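Local coordinates for coelenterazine-binding protein with bound coelenterazine (Renilla muelleri, PDB 2HPS) that holds the luciferin coelenterazine in a buried pocket lined by EF-hand helices and, on binding calcium, probably makes it available to luciferase and oxygen, at residues R58-R63 against A100-L105; I106-I111 against I155-F160; P122-F127 against T142-L147; L161-D166 against N178-D183. All coordinates share one frame; numbering follows the deposited sequence.

Interaction 1. Residues R58-R63 against A100-L105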
# COMPACT_ATOMS: atom_id res chain seq x y z
N ARG A 58 5.73 -4.13 12.11
CA ARG A 58 5.16 -3.02 12.91
C ARG A 58 6.04 -1.76 12.90
O ARG A 58 5.55 -0.65 12.71
CB ARG A 58 4.85 -3.49 14.34
CG ARG A 58 3.72 -2.69 15.02
CD ARG A 58 3.52 -3.10 16.49
NE ARG A 58 4.73 -2.91 17.30
CZ ARG A 58 4.98 -1.84 18.05
NH1 ARG A 58 4.09 -0.84 18.14
NH2 ARG A 58 6.12 -1.76 18.73
N GLN A 59 7.35 -1.92 13.12
CA GLN A 59 8.25 -0.79 13.17
C GLN A 59 8.30 -0.04 11.83
O GLN A 59 8.37 1.19 11.82
CB GLN A 59 9.65 -1.25 13.61
CG GLN A 59 9.71 -1.59 15.10
CD GLN A 59 9.41 -0.39 16.00
OE1 GLN A 59 9.79 0.74 15.70
NE2 GLN A 59 8.71 -0.65 17.11
N GLU A 60 8.21 -0.78 10.73
CA GLU A 60 8.25 -0.11 9.42
C GLU A 60 6.96 0.68 9.23
O GLU A 60 6.99 1.84 8.79
CB GLU A 60 8.49 -1.10 8.27
CG GLU A 60 8.57 -0.42 6.87
CD GLU A 60 9.70 0.64 6.71
OE1 GLU A 60 10.59 0.81 7.60
OE2 GLU A 60 9.69 1.33 5.67
N PHE A 61 5.83 0.08 9.61
CA PHE A 61 4.57 0.83 9.58
C PHE A 61 4.59 2.08 10.46
O PHE A 61 4.06 3.12 10.08
CB PHE A 61 3.37 -0.06 9.90
CG PHE A 61 2.83 -0.77 8.68
CD1 PHE A 61 3.56 -1.78 8.07
CD2 PHE A 61 1.59 -0.40 8.14
CE1 PHE A 61 3.06 -2.44 6.90
CE2 PHE A 61 1.10 -1.02 7.00
CZ PHE A 61 1.83 -2.05 6.38
N LEU A 62 5.22 1.99 11.64
CA LEU A 62 5.32 3.16 12.50
C LEU A 62 6.19 4.24 11.88
O LEU A 62 5.89 5.42 11.98
CB LEU A 62 5.86 2.78 13.89
CG LEU A 62 4.94 1.93 14.75
CD1 LEU A 62 5.72 1.51 16.01
CD2 LEU A 62 3.64 2.64 15.12
N ARG A 63 7.26 3.83 11.21
CA ARG A 63 8.16 4.77 10.54
C ARG A 63 7.41 5.58 9.47
O ARG A 63 7.54 6.81 9.38
CB ARG A 63 9.35 4.02 9.93
CG ARG A 63 10.49 4.97 9.48
CD ARG A 63 11.64 4.16 8.85
NE ARG A 63 11.28 3.65 7.53
CZ ARG A 63 11.33 4.36 6.41
NH1 ARG A 63 11.72 5.63 6.44
NH2 ARG A 63 10.96 3.81 5.26
N ALA A 100 11.50 4.24 0.41
CA ALA A 100 10.03 4.36 0.34
C ALA A 100 9.28 3.10 -0.07
O ALA A 100 8.08 2.96 0.20
CB ALA A 100 9.64 5.51 -0.57
N VAL A 101 9.99 2.17 -0.73
CA VAL A 101 9.33 0.93 -1.18
C VAL A 101 9.57 -0.27 -0.27
O VAL A 101 9.04 -1.36 -0.49
CB VAL A 101 9.69 0.58 -2.64
CG1 VAL A 101 9.30 1.75 -3.56
CG2 VAL A 101 11.18 0.23 -2.78
N ILE A 102 10.38 -0.05 0.77
CA ILE A 102 10.66 -1.10 1.74
C ILE A 102 9.40 -1.70 2.36
O ILE A 102 9.27 -2.92 2.48
CB ILE A 102 11.69 -0.57 2.79
CG1 ILE A 102 13.04 -0.34 2.11
CG2 ILE A 102 11.77 -1.48 4.01
CD1 ILE A 102 13.79 -1.63 1.66
N GLN A 103 8.44 -0.86 2.72
CA GLN A 103 7.18 -1.33 3.25
C GLN A 103 6.48 -2.30 2.29
O GLN A 103 6.00 -3.37 2.69
CB GLN A 103 6.30 -0.12 3.53
CG GLN A 103 5.09 -0.37 4.36
CD GLN A 103 4.24 0.89 4.50
OE1 GLN A 103 4.39 1.85 3.72
NE2 GLN A 103 3.38 0.91 5.50
N SER A 104 6.44 -1.94 1.01
CA SER A 104 5.79 -2.78 0.02
C SER A 104 6.55 -4.08 -0.21
O SER A 104 5.94 -5.10 -0.47
CB SER A 104 5.63 -2.01 -1.30
OG SER A 104 4.65 -0.98 -1.17
N LEU A 105 7.88 -4.03 -0.15
CA LEU A 105 8.70 -5.24 -0.29
C LEU A 105 8.55 -6.19 0.90
O LEU A 105 8.57 -7.42 0.73
CB LEU A 105 10.17 -4.87 -0.52
CG LEU A 105 10.45 -4.27 -1.91
CD1 LEU A 105 11.89 -3.75 -2.05
CD2 LEU A 105 10.11 -5.26 -3.05
O HOH W 1 8.99 1.97 3.16

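Interaction 2. Residues I106-I111 against I155-F160. With CTZ (c2-hydroxy-coelenterazine), chain B.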
# COMPACT_ATOMS: atom_id res chain seq x y z
N ILE A 106 8.37 -5.62 2.10
CA ILE A 106 7.99 -6.44 3.26
C ILE A 106 6.66 -7.14 3.00
O ILE A 106 6.55 -8.36 3.20
CB ILE A 106 7.94 -5.61 4.57
CG1 ILE A 106 9.36 -5.18 4.95
CG2 ILE A 106 7.23 -6.39 5.71
CD1 ILE A 106 9.41 -4.37 6.24
N MSE A 107 5.66 -6.40 2.50
CA MSE A 107 4.38 -7.00 2.15
C MSE A 107 4.52 -8.06 1.08
O MSE A 107 3.93 -9.13 1.20
CB MSE A 107 3.36 -5.95 1.74
CG MSE A 107 3.12 -4.97 2.85
SE MSE A 107 1.76 -3.65 2.35
CE MSE A 107 0.59 -4.52 2.15
N TYR A 108 5.33 -7.80 0.06
CA TYR A 108 5.52 -8.81 -0.99
C TYR A 108 6.07 -10.11 -0.40
O TYR A 108 5.58 -11.20 -0.73
CB TYR A 108 6.41 -8.29 -2.14
CG TYR A 108 6.47 -9.30 -3.28
CD1 TYR A 108 5.54 -9.26 -4.31
CD2 TYR A 108 7.42 -10.33 -3.27
CE1 TYR A 108 5.57 -10.20 -5.35
CE2 TYR A 108 7.46 -11.29 -4.29
CZ TYR A 108 6.53 -11.21 -5.33
OH TYR A 108 6.54 -12.14 -6.34
N ASP A 109 7.10 -10.01 0.45
CA ASP A 109 7.65 -11.19 1.12
C ASP A 109 6.57 -11.98 1.86
O ASP A 109 6.59 -13.21 1.87
CB ASP A 109 8.74 -10.80 2.11
CG ASP A 109 10.06 -10.48 1.43
OD1 ASP A 109 10.16 -10.67 0.20
OD2 ASP A 109 11.00 -10.07 2.14
N CYS A 110 5.64 -11.26 2.50
CA CYS A 110 4.54 -11.91 3.23
C CYS A 110 3.60 -12.68 2.30
O CYS A 110 3.08 -13.74 2.66
CB CYS A 110 3.79 -10.88 4.08
SG CYS A 110 4.77 -10.22 5.44
N ILE A 111 3.39 -12.16 1.09
CA ILE A 111 2.56 -12.89 0.11
C ILE A 111 3.29 -14.13 -0.42
O ILE A 111 2.68 -15.19 -0.65
CB ILE A 111 2.20 -11.99 -1.11
CG1 ILE A 111 1.61 -10.65 -0.66
CG2 ILE A 111 1.22 -12.71 -2.04
CD1 ILE A 111 1.42 -9.64 -1.81
N ILE A 155 2.77 -13.06 -10.30
CA ILE A 155 3.42 -11.76 -10.31
C ILE A 155 4.79 -11.89 -9.65
O ILE A 155 4.89 -12.34 -8.50
CB ILE A 155 2.59 -10.68 -9.56
CG1 ILE A 155 1.18 -10.56 -10.16
CG2 ILE A 155 3.32 -9.32 -9.64
CD1 ILE A 155 0.14 -9.89 -9.21
N SER A 156 5.82 -11.49 -10.40
CA SER A 156 7.19 -11.53 -9.91
C SER A 156 7.44 -10.35 -8.96
O SER A 156 6.69 -9.36 -8.96
CB SER A 156 8.20 -11.49 -11.06
OG SER A 156 8.30 -10.20 -11.64
N ARG A 157 8.50 -10.47 -8.17
CA ARG A 157 8.90 -9.37 -7.30
C ARG A 157 9.14 -8.07 -8.09
O ARG A 157 8.62 -7.02 -7.72
CB ARG A 157 10.14 -9.75 -6.51
CG ARG A 157 10.48 -8.73 -5.40
CD ARG A 157 11.78 -9.10 -4.70
NE ARG A 157 11.72 -10.39 -4.02
CZ ARG A 157 12.42 -11.46 -4.39
NH1 ARG A 157 13.19 -11.41 -5.47
NH2 ARG A 157 12.34 -12.60 -3.71
N ASP A 158 9.90 -8.16 -9.18
CA ASP A 158 10.19 -6.99 -10.02
C ASP A 158 8.91 -6.39 -10.62
O ASP A 158 8.78 -5.16 -10.70
CB ASP A 158 11.15 -7.37 -11.16
CG ASP A 158 12.57 -7.58 -10.69
OD1 ASP A 158 12.93 -7.07 -9.60
OD2 ASP A 158 13.33 -8.27 -11.41
N GLU A 159 7.98 -7.24 -11.03
CA GLU A 159 6.72 -6.75 -11.60
C GLU A 159 5.91 -6.00 -10.53
O GLU A 159 5.35 -4.92 -10.78
CB GLU A 159 5.89 -7.90 -12.18
CG GLU A 159 6.45 -8.45 -13.49
CD GLU A 159 5.97 -9.87 -13.81
OE1 GLU A 159 5.16 -10.44 -13.04
OE2 GLU A 159 6.41 -10.42 -14.85
N PHE A 160 5.87 -6.56 -9.33
CA PHE A 160 5.18 -5.93 -8.21
C PHE A 160 5.80 -4.56 -7.92
O PHE A 160 5.08 -3.55 -7.76
CB PHE A 160 5.24 -6.83 -6.98
CG PHE A 160 4.42 -6.34 -5.81
CD1 PHE A 160 3.04 -6.51 -5.80
CD2 PHE A 160 5.04 -5.75 -4.70
CE1 PHE A 160 2.26 -6.08 -4.70
CE2 PHE A 160 4.27 -5.31 -3.59
CZ PHE A 160 2.89 -5.49 -3.60
N1 CTZ B . -2.94 -2.43 0.94
C2 CTZ B . -3.61 -2.32 2.12
C3 CTZ B . -5.01 -2.36 1.69
N4 CTZ B . -5.11 -2.50 0.37
C5 CTZ B . -6.18 -2.57 -0.44
C6 CTZ B . -5.97 -2.68 -1.82
N7 CTZ B . -4.73 -2.73 -2.33
C8 CTZ B . -3.63 -2.67 -1.54
C9 CTZ B . -3.84 -2.53 -0.08
C10 CTZ B . -3.01 -2.18 3.49
C11 CTZ B . -2.25 -0.88 3.50
C12 CTZ B . -0.86 -0.90 3.60
C13 CTZ B . -0.13 0.29 3.59
C14 CTZ B . -0.82 1.50 3.50
C15 CTZ B . -2.22 1.52 3.39
C16 CTZ B . -2.94 0.33 3.39
O17 CTZ B . -0.11 2.65 3.49
O18 CTZ B . -6.04 -2.28 2.47
C19 CTZ B . -7.14 -2.80 -2.72
C20 CTZ B . -8.33 -2.11 -2.47
C21 CTZ B . -9.42 -2.25 -3.33
C22 CTZ B . -9.32 -3.09 -4.45
C23 CTZ B . -8.15 -3.79 -4.70
C24 CTZ B . -7.06 -3.65 -3.84
O25 CTZ B . -10.40 -3.21 -5.27
C26 CTZ B . -2.21 -2.69 -2.08
C27 CTZ B . -1.78 -4.12 -2.27
C28 CTZ B . -0.76 -4.68 -1.50
C29 CTZ B . -0.39 -6.01 -1.71
C30 CTZ B . -1.06 -6.78 -2.67
C31 CTZ B . -2.07 -6.21 -3.45
C32 CTZ B . -2.43 -4.88 -3.25
O HOH W 2 10.73 -8.55 -1.39
O HOH W 3 10.21 -12.39 -1.94

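Interaction 3. Residues P122-F127 against T142-L147. With CTZ (c2-hydroxy-coelenterazine), chain B.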
# COMPACT_ATOMS: atom_id res chain seq x y z
N PRO A 122 -3.97 -17.55 -5.67
CA PRO A 122 -4.35 -17.95 -4.31
C PRO A 122 -3.57 -17.22 -3.21
O PRO A 122 -4.16 -16.77 -2.22
CB PRO A 122 -4.05 -19.45 -4.29
CG PRO A 122 -4.30 -19.87 -5.70
CD PRO A 122 -3.73 -18.74 -6.53
N GLU A 123 -2.26 -17.09 -3.39
CA GLU A 123 -1.42 -16.40 -2.40
C GLU A 123 -1.81 -14.93 -2.21
O GLU A 123 -1.99 -14.43 -1.09
CB GLU A 123 0.05 -16.45 -2.83
CG GLU A 123 0.68 -17.81 -2.57
CD GLU A 123 2.10 -17.89 -3.10
OE1 GLU A 123 2.32 -17.53 -4.28
OE2 GLU A 123 2.98 -18.31 -2.33
N PHE A 124 -1.92 -14.25 -3.35
CA PHE A 124 -2.23 -12.83 -3.45
C PHE A 124 -3.62 -12.55 -2.87
O PHE A 124 -3.78 -11.65 -2.05
CB PHE A 124 -2.16 -12.48 -4.92
CG PHE A 124 -2.41 -11.04 -5.24
CD1 PHE A 124 -1.34 -10.19 -5.55
CD2 PHE A 124 -3.71 -10.54 -5.33
CE1 PHE A 124 -1.58 -8.84 -5.91
CE2 PHE A 124 -3.95 -9.21 -5.68
CZ PHE A 124 -2.89 -8.37 -5.98
N LYS A 125 -4.60 -13.34 -3.28
CA LYS A 125 -5.98 -13.18 -2.78
C LYS A 125 -6.08 -13.38 -1.26
O LYS A 125 -6.76 -12.60 -0.57
CB LYS A 125 -6.92 -14.12 -3.53
CG LYS A 125 -8.41 -14.02 -3.16
CD LYS A 125 -9.22 -15.05 -3.98
CE LYS A 125 -10.70 -15.11 -3.56
NZ LYS A 125 -10.87 -15.73 -2.19
N ALA A 126 -5.40 -14.41 -0.74
CA ALA A 126 -5.41 -14.68 0.71
C ALA A 126 -4.82 -13.51 1.49
O ALA A 126 -5.37 -13.09 2.53
CB ALA A 126 -4.64 -15.97 1.03
N PHE A 127 -3.72 -12.96 0.97
CA PHE A 127 -3.07 -11.83 1.62
C PHE A 127 -3.95 -10.57 1.57
O PHE A 127 -4.20 -9.91 2.59
CB PHE A 127 -1.69 -11.55 1.02
CG PHE A 127 -1.01 -10.34 1.61
CD1 PHE A 127 -0.21 -10.45 2.74
CD2 PHE A 127 -1.22 -9.08 1.05
CE1 PHE A 127 0.39 -9.33 3.29
CE2 PHE A 127 -0.62 -7.95 1.60
CZ PHE A 127 0.18 -8.08 2.72
N THR A 142 -9.67 -9.15 -9.60
CA THR A 142 -9.47 -8.06 -10.54
C THR A 142 -8.11 -7.40 -10.34
O THR A 142 -7.38 -7.14 -11.30
CB THR A 142 -10.59 -7.01 -10.45
OG1 THR A 142 -11.82 -7.58 -10.93
CG2 THR A 142 -10.24 -5.77 -11.26
N CYS A 143 -7.77 -7.15 -9.07
CA CYS A 143 -6.52 -6.52 -8.71
C CYS A 143 -5.31 -7.38 -9.17
O CYS A 143 -4.38 -6.87 -9.85
CB CYS A 143 -6.48 -6.26 -7.19
SG CYS A 143 -5.03 -5.33 -6.62
N PHE A 144 -5.35 -8.67 -8.83
CA PHE A 144 -4.31 -9.61 -9.27
C PHE A 144 -4.17 -9.59 -10.78
O PHE A 144 -3.05 -9.48 -11.31
CB PHE A 144 -4.66 -11.05 -8.86
CG PHE A 144 -3.67 -12.07 -9.37
CD1 PHE A 144 -2.50 -12.34 -8.66
CD2 PHE A 144 -3.88 -12.72 -10.60
CE1 PHE A 144 -1.55 -13.27 -9.14
CE2 PHE A 144 -2.94 -13.64 -11.09
CZ PHE A 144 -1.79 -13.92 -10.36
N ASN A 145 -5.30 -9.72 -11.48
CA ASN A 145 -5.27 -9.80 -12.94
C ASN A 145 -4.59 -8.60 -13.60
O ASN A 145 -3.82 -8.74 -14.54
CB ASN A 145 -6.70 -9.98 -13.48
CG ASN A 145 -6.73 -10.26 -14.98
OD1 ASN A 145 -6.09 -11.22 -15.44
ND2 ASN A 145 -7.46 -9.43 -15.73
N THR A 146 -4.87 -7.40 -13.09
CA THR A 146 -4.24 -6.20 -13.59
C THR A 146 -2.73 -6.13 -13.25
O THR A 146 -1.91 -5.79 -14.11
CB THR A 146 -4.99 -4.92 -13.11
OG1 THR A 146 -6.37 -4.96 -13.53
CG2 THR A 146 -4.30 -3.66 -13.66
N LEU A 147 -2.37 -6.48 -12.02
CA LEU A 147 -0.97 -6.40 -11.60
C LEU A 147 -0.10 -7.46 -12.28
O LEU A 147 1.12 -7.30 -12.39
CB LEU A 147 -0.85 -6.51 -10.09
CG LEU A 147 -0.75 -5.17 -9.35
CD1 LEU A 147 -1.95 -4.30 -9.59
CD2 LEU A 147 -0.64 -5.44 -7.86
N1 CTZ B . -2.94 -2.43 0.94
C2 CTZ B . -3.61 -2.32 2.12
C3 CTZ B . -5.01 -2.36 1.69
N4 CTZ B . -5.11 -2.50 0.37
C5 CTZ B . -6.18 -2.57 -0.44
C6 CTZ B . -5.97 -2.68 -1.82
N7 CTZ B . -4.73 -2.73 -2.33
C8 CTZ B . -3.63 -2.67 -1.54
C9 CTZ B . -3.84 -2.53 -0.08
C10 CTZ B . -3.01 -2.18 3.49
C11 CTZ B . -2.25 -0.88 3.50
C12 CTZ B . -0.86 -0.90 3.60
C13 CTZ B . -0.13 0.29 3.59
C14 CTZ B . -0.82 1.50 3.50
C15 CTZ B . -2.22 1.52 3.39
C16 CTZ B . -2.94 0.33 3.39
O17 CTZ B . -0.11 2.65 3.49
O18 CTZ B . -6.04 -2.28 2.47
C19 CTZ B . -7.14 -2.80 -2.72
C20 CTZ B . -8.33 -2.11 -2.47
C21 CTZ B . -9.42 -2.25 -3.33
C22 CTZ B . -9.32 -3.09 -4.45
C23 CTZ B . -8.15 -3.79 -4.70
C24 CTZ B . -7.06 -3.65 -3.84
O25 CTZ B . -10.40 -3.21 -5.27
C26 CTZ B . -2.21 -2.69 -2.08
C27 CTZ B . -1.78 -4.12 -2.27
C28 CTZ B . -0.76 -4.68 -1.50
C29 CTZ B . -0.39 -6.01 -1.71
C30 CTZ B . -1.06 -6.78 -2.67
C31 CTZ B . -2.07 -6.21 -3.45
C32 CTZ B . -2.43 -4.88 -3.25

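Interaction 4. Residues L161-D166 against N178-D183. With CTZ (c2-hydroxy-coelenterazine), chain B.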
# COMPACT_ATOMS: atom_id res chain seq x y z
N LEU A 161 7.13 -4.50 -7.91
CA LEU A 161 7.84 -3.23 -7.68
C LEU A 161 7.55 -2.15 -8.74
O LEU A 161 7.53 -0.95 -8.44
CB LEU A 161 9.35 -3.49 -7.52
CG LEU A 161 10.24 -2.47 -6.81
CD1 LEU A 161 9.70 -2.06 -5.43
CD2 LEU A 161 11.65 -3.07 -6.70
N VAL A 162 7.32 -2.56 -9.99
CA VAL A 162 6.92 -1.61 -11.03
C VAL A 162 5.62 -0.88 -10.62
O VAL A 162 5.52 0.36 -10.68
CB VAL A 162 6.78 -2.31 -12.40
CG1 VAL A 162 6.01 -1.41 -13.41
CG2 VAL A 162 8.20 -2.71 -12.91
N THR A 163 4.64 -1.68 -10.19
CA THR A 163 3.34 -1.15 -9.75
C THR A 163 3.51 -0.25 -8.52
O THR A 163 2.96 0.86 -8.48
CB THR A 163 2.35 -2.29 -9.47
OG1 THR A 163 2.02 -2.90 -10.73
CG2 THR A 163 1.05 -1.75 -8.84
N VAL A 164 4.28 -0.71 -7.54
CA VAL A 164 4.50 0.09 -6.32
C VAL A 164 5.11 1.44 -6.67
O VAL A 164 4.64 2.49 -6.22
CB VAL A 164 5.41 -0.66 -5.33
CG1 VAL A 164 5.82 0.24 -4.19
CG2 VAL A 164 4.69 -1.91 -4.81
N ASN A 165 6.17 1.45 -7.47
CA ASN A 165 6.78 2.72 -7.86
C ASN A 165 5.83 3.63 -8.62
O ASN A 165 5.80 4.84 -8.40
CB ASN A 165 8.06 2.46 -8.66
CG ASN A 165 9.24 2.22 -7.75
OD1 ASN A 165 9.73 3.16 -7.13
ND2 ASN A 165 9.69 0.97 -7.65
N ASP A 166 5.05 3.04 -9.52
CA ASP A 166 4.14 3.86 -10.30
C ASP A 166 3.05 4.47 -9.40
O ASP A 166 2.73 5.66 -9.52
CB ASP A 166 3.51 2.87 -11.30
CG ASP A 166 2.55 3.51 -12.25
OD1 ASP A 166 2.34 4.74 -12.20
OD2 ASP A 166 2.00 2.73 -13.07
N ASN A 178 -4.01 2.95 -11.18
CA ASN A 178 -5.47 2.98 -11.03
C ASN A 178 -6.06 1.72 -10.40
O ASN A 178 -7.23 1.72 -10.01
CB ASN A 178 -6.15 3.23 -12.38
CG ASN A 178 -6.08 4.70 -12.83
OD1 ASN A 178 -5.66 5.61 -12.08
ND2 ASN A 178 -6.52 4.95 -14.09
N ALA A 179 -5.26 0.65 -10.32
CA ALA A 179 -5.77 -0.65 -9.85
C ALA A 179 -5.21 -1.10 -8.50
O ALA A 179 -5.88 -1.87 -7.78
CB ALA A 179 -5.51 -1.72 -10.88
N PHE A 180 -4.00 -0.65 -8.17
CA PHE A 180 -3.24 -1.16 -7.01
C PHE A 180 -4.03 -1.12 -5.69
O PHE A 180 -3.99 -2.09 -4.91
CB PHE A 180 -1.92 -0.39 -6.87
CG PHE A 180 -0.92 -0.99 -5.88
CD1 PHE A 180 -0.79 -2.37 -5.72
CD2 PHE A 180 -0.05 -0.15 -5.17
CE1 PHE A 180 0.14 -2.89 -4.81
CE2 PHE A 180 0.89 -0.67 -4.28
CZ PHE A 180 0.99 -2.04 -4.10
N TYR A 181 -4.69 0.02 -5.46
CA TYR A 181 -5.55 0.22 -4.29
C TYR A 181 -7.04 0.28 -4.66
O TYR A 181 -7.86 0.91 -3.96
CB TYR A 181 -5.11 1.49 -3.55
CG TYR A 181 -3.98 1.23 -2.59
CD1 TYR A 181 -4.24 0.93 -1.25
CD2 TYR A 181 -2.64 1.26 -3.01
CE1 TYR A 181 -3.20 0.68 -0.36
CE2 TYR A 181 -1.59 1.01 -2.12
CZ TYR A 181 -1.90 0.72 -0.79
OH TYR A 181 -0.88 0.47 0.10
N GLY A 182 -7.38 -0.39 -5.76
CA GLY A 182 -8.76 -0.40 -6.29
C GLY A 182 -9.19 0.92 -6.92
O GLY A 182 -8.36 1.81 -7.15
N ASP A 183 -10.48 1.04 -7.20
CA ASP A 183 -10.98 2.21 -7.91
C ASP A 183 -10.71 3.45 -7.07
O ASP A 183 -11.03 3.49 -5.88
CB ASP A 183 -12.48 2.09 -8.20
CG ASP A 183 -12.82 0.97 -9.17
OD1 ASP A 183 -11.94 0.52 -9.95
OD2 ASP A 183 -14.01 0.56 -9.16
N1 CTZ B . -2.94 -2.43 0.94
C2 CTZ B . -3.61 -2.32 2.12
C3 CTZ B . -5.01 -2.36 1.69
N4 CTZ B . -5.11 -2.50 0.37
C5 CTZ B . -6.18 -2.57 -0.44
C6 CTZ B . -5.97 -2.68 -1.82
N7 CTZ B . -4.73 -2.73 -2.33
C8 CTZ B . -3.63 -2.67 -1.54
C9 CTZ B . -3.84 -2.53 -0.08
C10 CTZ B . -3.01 -2.18 3.49
C11 CTZ B . -2.25 -0.88 3.50
C12 CTZ B . -0.86 -0.90 3.60
C13 CTZ B . -0.13 0.29 3.59
C14 CTZ B . -0.82 1.50 3.50
C15 CTZ B . -2.22 1.52 3.39
C16 CTZ B . -2.94 0.33 3.39
O17 CTZ B . -0.11 2.65 3.49
O18 CTZ B . -6.04 -2.28 2.47
C19 CTZ B . -7.14 -2.80 -2.72
C20 CTZ B . -8.33 -2.11 -2.47
C21 CTZ B . -9.42 -2.25 -3.33
C22 CTZ B . -9.32 -3.09 -4.45
C23 CTZ B . -8.15 -3.79 -4.70
C24 CTZ B . -7.06 -3.65 -3.84
O25 CTZ B . -10.40 -3.21 -5.27
C26 CTZ B . -2.21 -2.69 -2.08
C27 CTZ B . -1.78 -4.12 -2.27
C28 CTZ B . -0.76 -4.68 -1.50
C29 CTZ B . -0.39 -6.01 -1.71
C30 CTZ B . -1.06 -6.78 -2.67
C31 CTZ B . -2.07 -6.21 -3.45
C32 CTZ B . -2.43 -4.88 -3.25

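Interaction 1. Residues R58-R63 against A100-L105
The joint between the second and third EF-hand regions, beside the luciferin pocket, rests on Glu60 and Phe61 of helix 51-68 meeting Ile102 and Gln103 at the start of helix 102-111. It illustrates how a buried helix contact can be polar without any direct hydrogen bond between its halves. A chi1 of -178° swings Glu60 CG away from its own backbone N, and after the bend that follows Glu60 passes aslant over Gln103, its CG 4.0 Å from Gln103 CB, while OE2 lies 3.9 Å from Ile102 CG2. A single water links the two helices: it donates to Glu60 OE2 at 2.7 Å and accepts from Gln103 N at 2.9 Å. Arg63, one turn along, grips the same carboxylate side-on, NE to OE1 at 2.9 Å and NH2 to OE2 at 2.8 Å, both on the syn side, though OE1 is met well out of the carboxylate plane. Next to this polar patch, the extended Gln103 chain brings NE2 over the centre of the Phe61 ring, 3.3 Å from CE2, with the amide steeply inclined to the ring (76°). The same NE2 is hydrogen-bonded to Tyr36 OH, and both Phe61 and Gln103 touch the coelenterazine. Held by a guanidinium and facing, through water, an amide N-H in the first turn of a helix, the buried Glu60 carboxylate is likely to stay ionised.

Interaction 2. Residues I106-I111 against I155-F160
Tyr108 reaches across from helix 102-111 to the backbone of Ile155 and Arg157, a clear case of one phenol tying a helix to the strand-to-helix corner of an EF-hand. Its OH donates to Ile155 O at 2.7 Å, tilted 18° from the carbonyl plane; Arg157 N is also near that OH but badly angled for a bond, and Arg157 has a backbone hydrogen bond with Gly117. Arg157 CA sits over one face of the phenol ring in a CH-pi contact, and Tyr108 CD1 lies over a face of Phe160, 3.5 Å from CG, the two rings meeting obliquely; Phe160 CZ is 3.8 Å from coelenterazine C29. A phenylalanine in place of Tyr108 would probably keep much of this packing but leave the Ile155 carbonyl without its phenol donor. Farther out, one water donates to Asp109 OD1 at 2.7 Å and accepts from Arg157 NH2 at 2.8 Å. Ser156 and Glu159 form a capping box, Ser156 N giving to Glu159 OE1 at 2.9 Å and Glu159 N to Ser156 OG at 3.0 Å. Asn150 ND2 donates to Glu159 OE2; both residues probably belong to the second calcium site, as in a nearly identical protein. Strand 154-156 pairs with strand 118-120, whose Val119 packs on Tyr108, Ile111 and Ile155, while Met107 and Ile111 lean on Phe127 of helix 121-131.

Interaction 3. Residues P122-F127 against T142-L147
Phe124 plugs a hollow made by Cys143, Phe144 and Leu147, where the exiting helix of the third EF-hand, 121-131, packs against the entering helix of the fourth, 137-147. The short axes pass 10.0 Å apart at 131°, and at that spacing a single large ring can span the interface: the Phe124 side chain, which a chi1 of -179° extends away from its own helix, is the bump that carries the whole contact. Phe144 shapes one wall. Its ring turns an edge to the Phe124 face in a T-shaped pair, centroids 5.4 Å apart and planes at 76°, and its CB lies over that face as well, at 4.0 Å from the ring centroid. The rim of the hollow is set by Cys143, whose SG lies in the plane of the Phe124 ring at its edge, 3.8 Å from CZ, and by Leu147, whose CD2 comes near CE1 at 4.0 Å. Ile155 of strand 154-156 also packs on Phe124, Phe144 and Leu147. The ring thus serves both the helix pair and the luciferin pocket, to which Phe127 and Cys143 also belong. At its far end Phe124 CZ comes within 3.4 Å of C31 on the phenyl group of coelenterazine.

Interaction 4. Residues L161-D166 against N178-D183
Two torsions bring Phe180 and Thr163 together: Phe180 sets CG trans to its backbone N (chi1 -169°), which presents its ring to helix 157-169, and Thr163, with OG1 beside its backbone N (chi1 -69°), turns the methyl CG2 to that ring. CG2 lies over one face, 3.6 Å from Phe180 CG, in a CH-pi contact, and Val164 CG2 adds a touch on CZ at 3.8 Å. The opposite face receives C26 of coelenterazine, which sandwiches the ring between helix and ligand. Just beyond, Phe180 O approaches coelenterazine N7 at 2.8 Å, and Tyr181 lays a face against the ligand core, CE1 being 3.3 Å from coelenterazine C9. An alanine instead of Tyr181 would probably uncover that face of the core and deprive Phe167 of its stacking partner. Gly182 follows with a positive phi and CA 3.3 Å from coelenterazine C22, so close that a beta carbon would collide with the hydroxyphenyl ring that bears O25. Here the C-terminal segment of an EF-hand protein forms a wall of its luciferin-binding pocket.

In the fold
From the N terminus, interaction 1 comes first, closing the loop from helix 51-68 to helix 102-111 and so joining the second EF-hand region to the third. The same helix then opens interaction 2, which spans to the strand and helix at 155-160. Nested inside that longer loop, interaction 3 ties helix 121-131 to helix 137-147, and the two meet through Ile111 against Phe127 and Ile155 against Leu147. Interaction 4 follows in series on helix 157-169, bringing the C-terminal segment back; it touches interaction 1 through Val164 and interaction 3 through Leu147. None cross along the chain, and all four reach the coelenterazine, interaction 1 through Phe61 and Gln103.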